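Local coordinates for uncharacterized protein (Bacteroides ovatus, PDB 4IPB), which is of unknown function but belongs to the PepSY-like (DUF2874) family of putative beta-lactamase-inhibitor-like proteins, at residues C32-M37 and T41-F46. Residues are numbered along the deposited sequence; the frame is centred on the assembly and turned at random.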
ATOM      1  N   CYS A  32       3.514  -7.176 -10.232  1.00 12.70           N
ATOM      2  CA  CYS A  32       2.882  -5.945  -9.753  1.00 12.48           C
ATOM      3  C   CYS A  32       2.445  -5.110 -10.922  1.00 12.36           C
ATOM      4  O   CYS A  32       3.274  -4.812 -11.806  1.00 13.06           O
ATOM      5  CB  CYS A  32       3.870  -5.158  -8.924  1.00 12.98           C
ATOM      6  SG  CYS A  32       3.243  -3.551  -8.354  1.00 14.52           S
ATOM      7  N   ALA A  33       1.178  -4.702 -10.926  1.00 11.58           N
ATOM      8  CA  ALA A  33       0.593  -3.780 -11.873  1.00 11.79           C
ATOM      9  C   ALA A  33       0.432  -2.400 -11.204  1.00 12.10           C
ATOM     10  O   ALA A  33      -0.289  -2.289 -10.178  1.00 11.68           O
ATOM     11  CB  ALA A  33      -0.777  -4.276 -12.309  1.00 11.45           C
ATOM     12  N   ASN A  34       1.100  -1.391 -11.763  1.00 13.21           N
ATOM     13  CA  ASN A  34       1.039  -0.023 -11.257  1.00 14.13           C
ATOM     14  C   ASN A  34       0.255   0.823 -12.213  1.00 15.47           C
ATOM     15  O   ASN A  34       0.594   0.855 -13.431  1.00 15.37           O
ATOM     16  CB  ASN A  34       2.453   0.548 -11.088  1.00 16.83           C
ATOM     17  CG  ASN A  34       2.451   2.014 -10.724  1.00 19.56           C
ATOM     18  OD1 ASN A  34       2.414   2.876 -11.602  1.00 26.09           O
ATOM     19  ND2 ASN A  34       2.333   2.308  -9.459  1.00 20.35           N
ATOM     20  N   PHE A  35      -0.707   1.603 -11.708  1.00 15.38           N
ATOM     21  CA  PHE A  35      -1.601   2.419 -12.571  1.00 16.67           C
ATOM     22  C   PHE A  35      -2.463   3.353 -11.721  1.00 18.96           C
ATOM     23  O   PHE A  35      -2.544   3.177 -10.509  1.00 18.19           O
ATOM     24  CB  PHE A  35      -2.560   1.524 -13.383  1.00 16.14           C
ATOM     25  CG  PHE A  35      -3.453   0.657 -12.556  1.00 14.92           C
ATOM     26  CD1 PHE A  35      -2.953  -0.465 -11.916  1.00 14.53           C
ATOM     27  CD2 PHE A  35      -4.795   0.921 -12.423  1.00 14.14           C
ATOM     28  CE1 PHE A  35      -3.753  -1.288 -11.183  1.00 14.29           C
ATOM     29  CE2 PHE A  35      -5.612   0.082 -11.651  1.00 13.97           C
ATOM     30  CZ  PHE A  35      -5.070  -0.991 -11.013  1.00 13.08           C
ATOM     31  N   ALA A  36      -3.206   4.249 -12.383  1.00 18.88           N
ATOM     32  CA  ALA A  36      -4.141   5.139 -11.694  1.00 21.94           C
ATOM     33  C   ALA A  36      -5.580   4.759 -12.006  1.00 22.37           C
ATOM     34  O   ALA A  36      -5.898   4.369 -13.123  1.00 25.27           O
ATOM     35  CB  ALA A  36      -3.894   6.587 -12.149  1.00 24.55           C
HETATM   36  N   MSE A  37      -6.463   4.862 -11.024  1.00 23.23           N
HETATM   37  CA  MSE A  37      -7.872   4.428 -11.194  1.00 27.90           C
HETATM   38  C   MSE A  37      -8.729   5.349 -10.350  1.00 35.25           C
HETATM   39  O   MSE A  37      -8.528   5.439  -9.132  1.00 32.40           O
HETATM   40  CB  MSE A  37      -7.998   2.949 -10.734  1.00 30.49           C
HETATM   41  CG  MSE A  37      -9.390   2.283 -10.732  1.00 35.10           C
HETATM   42 SE   MSE A  37     -10.257   2.311 -12.479  0.75 49.48          SE
HETATM   43  CE  MSE A  37      -8.940   1.428 -13.578  1.00 24.73           C
ATOM     44  N   THR A  41      -3.604   6.228  -7.198  1.00 19.25           N
ATOM     45  CA  THR A  41      -2.558   5.308  -7.655  1.00 20.19           C
ATOM     46  C   THR A  41      -2.673   3.990  -6.963  1.00 18.44           C
ATOM     47  O   THR A  41      -2.876   3.928  -5.768  1.00 16.57           O
ATOM     48  CB  THR A  41      -1.161   5.876  -7.440  1.00 22.77           C
ATOM     49  OG1 THR A  41      -1.041   7.034  -8.253  1.00 29.43           O
ATOM     50  CG2 THR A  41      -0.078   4.883  -7.853  1.00 25.83           C
ATOM     51  N   LYS A  42      -2.573   2.920  -7.750  1.00 16.74           N
ATOM     52  CA  LYS A  42      -2.686   1.568  -7.260  1.00 14.75           C
ATOM     53  C   LYS A  42      -1.504   0.682  -7.674  1.00 13.64           C
ATOM     54  O   LYS A  42      -0.906   0.892  -8.746  1.00 13.48           O
ATOM     55  CB  LYS A  42      -3.940   0.934  -7.842  1.00 17.10           C
ATOM     56  CG  LYS A  42      -5.255   1.672  -7.592  1.00 24.40           C
ATOM     57  CD  LYS A  42      -6.324   0.737  -7.153  1.00 23.55           C
ATOM     58  CE  LYS A  42      -7.551   1.491  -6.683  1.00 27.15           C
ATOM     59  NZ  LYS A  42      -7.979   1.001  -5.357  1.00 23.40           N
ATOM     60  N   ASN A  43      -1.150  -0.245  -6.777  1.00 13.18           N
ATOM     61  CA  ASN A  43      -0.211  -1.336  -7.092  1.00 12.48           C
ATOM     62  C   ASN A  43      -0.924  -2.606  -6.723  1.00 11.63           C
ATOM     63  O   ASN A  43      -1.284  -2.839  -5.546  1.00 11.11           O
ATOM     64  CB  ASN A  43       1.087  -1.163  -6.313  1.00 13.67           C
ATOM     65  CG  ASN A  43       1.893  -0.028  -6.830  1.00 16.80           C
ATOM     66  OD1 ASN A  43       2.601  -0.176  -7.844  1.00 17.26           O
ATOM     67  ND2 ASN A  43       1.815   1.111  -6.172  1.00 18.62           N
ATOM     68  N   VAL A  44      -1.143  -3.434  -7.745  1.00 11.15           N
ATOM     69  CA  VAL A  44      -1.933  -4.644  -7.566  1.00 10.55           C
ATOM     70  C   VAL A  44      -1.027  -5.823  -7.888  1.00 10.62           C
ATOM     71  O   VAL A  44      -0.463  -5.894  -8.990  1.00 10.79           O
ATOM     72  CB  VAL A  44      -3.193  -4.656  -8.481  1.00 10.50           C
ATOM     73  CG1 VAL A  44      -4.043  -5.936  -8.277  1.00 10.87           C
ATOM     74  CG2 VAL A  44      -4.045  -3.395  -8.270  1.00 10.47           C
ATOM     75  N   TRP A  45      -0.944  -6.753  -6.948  1.00 10.26           N
ATOM     76  CA  TRP A  45       0.011  -7.845  -6.997  1.00 10.50           C
ATOM     77  C   TRP A  45      -0.646  -9.211  -7.207  1.00 10.52           C
ATOM     78  O   TRP A  45      -1.741  -9.461  -6.699  1.00 10.25           O
ATOM     79  CB  TRP A  45       0.814  -7.877  -5.696  1.00 10.73           C
ATOM     80  CG  TRP A  45       1.681  -6.712  -5.502  1.00 11.17           C
ATOM     81  CD1 TRP A  45       1.368  -5.462  -4.960  1.00 10.97           C
ATOM     82  CD2 TRP A  45       3.107  -6.699  -5.701  1.00 12.38           C
ATOM     83  NE1 TRP A  45       2.498  -4.676  -4.952  1.00 11.49           N
ATOM     84  CE2 TRP A  45       3.571  -5.417  -5.364  1.00 12.12           C
ATOM     85  CE3 TRP A  45       4.013  -7.620  -6.264  1.00 12.81           C
ATOM     86  CZ2 TRP A  45       4.899  -5.057  -5.518  1.00 14.07           C
ATOM     87  CZ3 TRP A  45       5.310  -7.296  -6.364  1.00 14.05           C
ATOM     88  CH2 TRP A  45       5.771  -6.016  -5.985  1.00 14.56           C
ATOM     89  N   PHE A  46       0.036 -10.075  -7.957  1.00 11.07           N
ATOM     90  CA  PHE A  46      -0.455 -11.421  -8.294  1.00 10.96           C
ATOM     91  C   PHE A  46       0.645 -12.449  -8.145  1.00 11.43           C
ATOM     92  O   PHE A  46       1.828 -12.103  -8.244  1.00 12.18           O
ATOM     93  CB  PHE A  46      -0.886 -11.481  -9.792  1.00 11.35           C
ATOM     94  CG  PHE A  46      -1.948 -10.483 -10.143  1.00 11.10           C
ATOM     95  CD1 PHE A  46      -1.662  -9.173 -10.398  1.00 11.31           C
ATOM     96  CD2 PHE A  46      -3.274 -10.871 -10.114  1.00 10.86           C
ATOM     97  CE1 PHE A  46      -2.699  -8.246 -10.653  1.00 10.81           C
ATOM     98  CE2 PHE A  46      -4.299  -9.968 -10.399  1.00 10.66           C
ATOM     99  CZ  PHE A  46      -4.008  -8.648 -10.645  1.00 10.48           C
TER
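Ala33 pairs with Val44, and Phe35 with Lys42, through reciprocal backbone hydrogen bonds that join segments 32-37 and 41-46, neighbouring strands of an antiparallel beta hairpin, with segment axes 164° apart. Cys32, Asn34, Thr41, Asn43 and Trp45 share one face of the sheet. There Cys32 covers one face of the Trp45 indole, its CB 3.3 Å from the centroid of the six-membered ring, almost on the ring normal, in a CH-pi contact. With SG anti to the backbone N (chi1 176°), the sulfur reaches over the five-membered ring and comes 3.5 Å from Trp45 CE2. Next along, the Asn34 and Asn43 side chains lie side by side, pointing the same way, their amides turned against each other, and Asn34 ND2 donates to Asn43 OD1 at 3.0 Å from above the carbonyl plane. On the other, largely apolar face, Lys42 CB lies over the Phe35 ring, 4.1 Å from its centroid, while Val44 CG2 meets the ring edge, 3.6 Å from Phe35 CE1. Phe12 of helix 6-15 and Tyr16 pack edge-to-face on Phe35, and Lys42 NZ hydrogen-bonds Thr57 OG1 on strand 52-58. Approached off its lone pairs, the Asn43 carbonyl probably makes a weaker bond than the backbone ladder, which likely dominates the pairing.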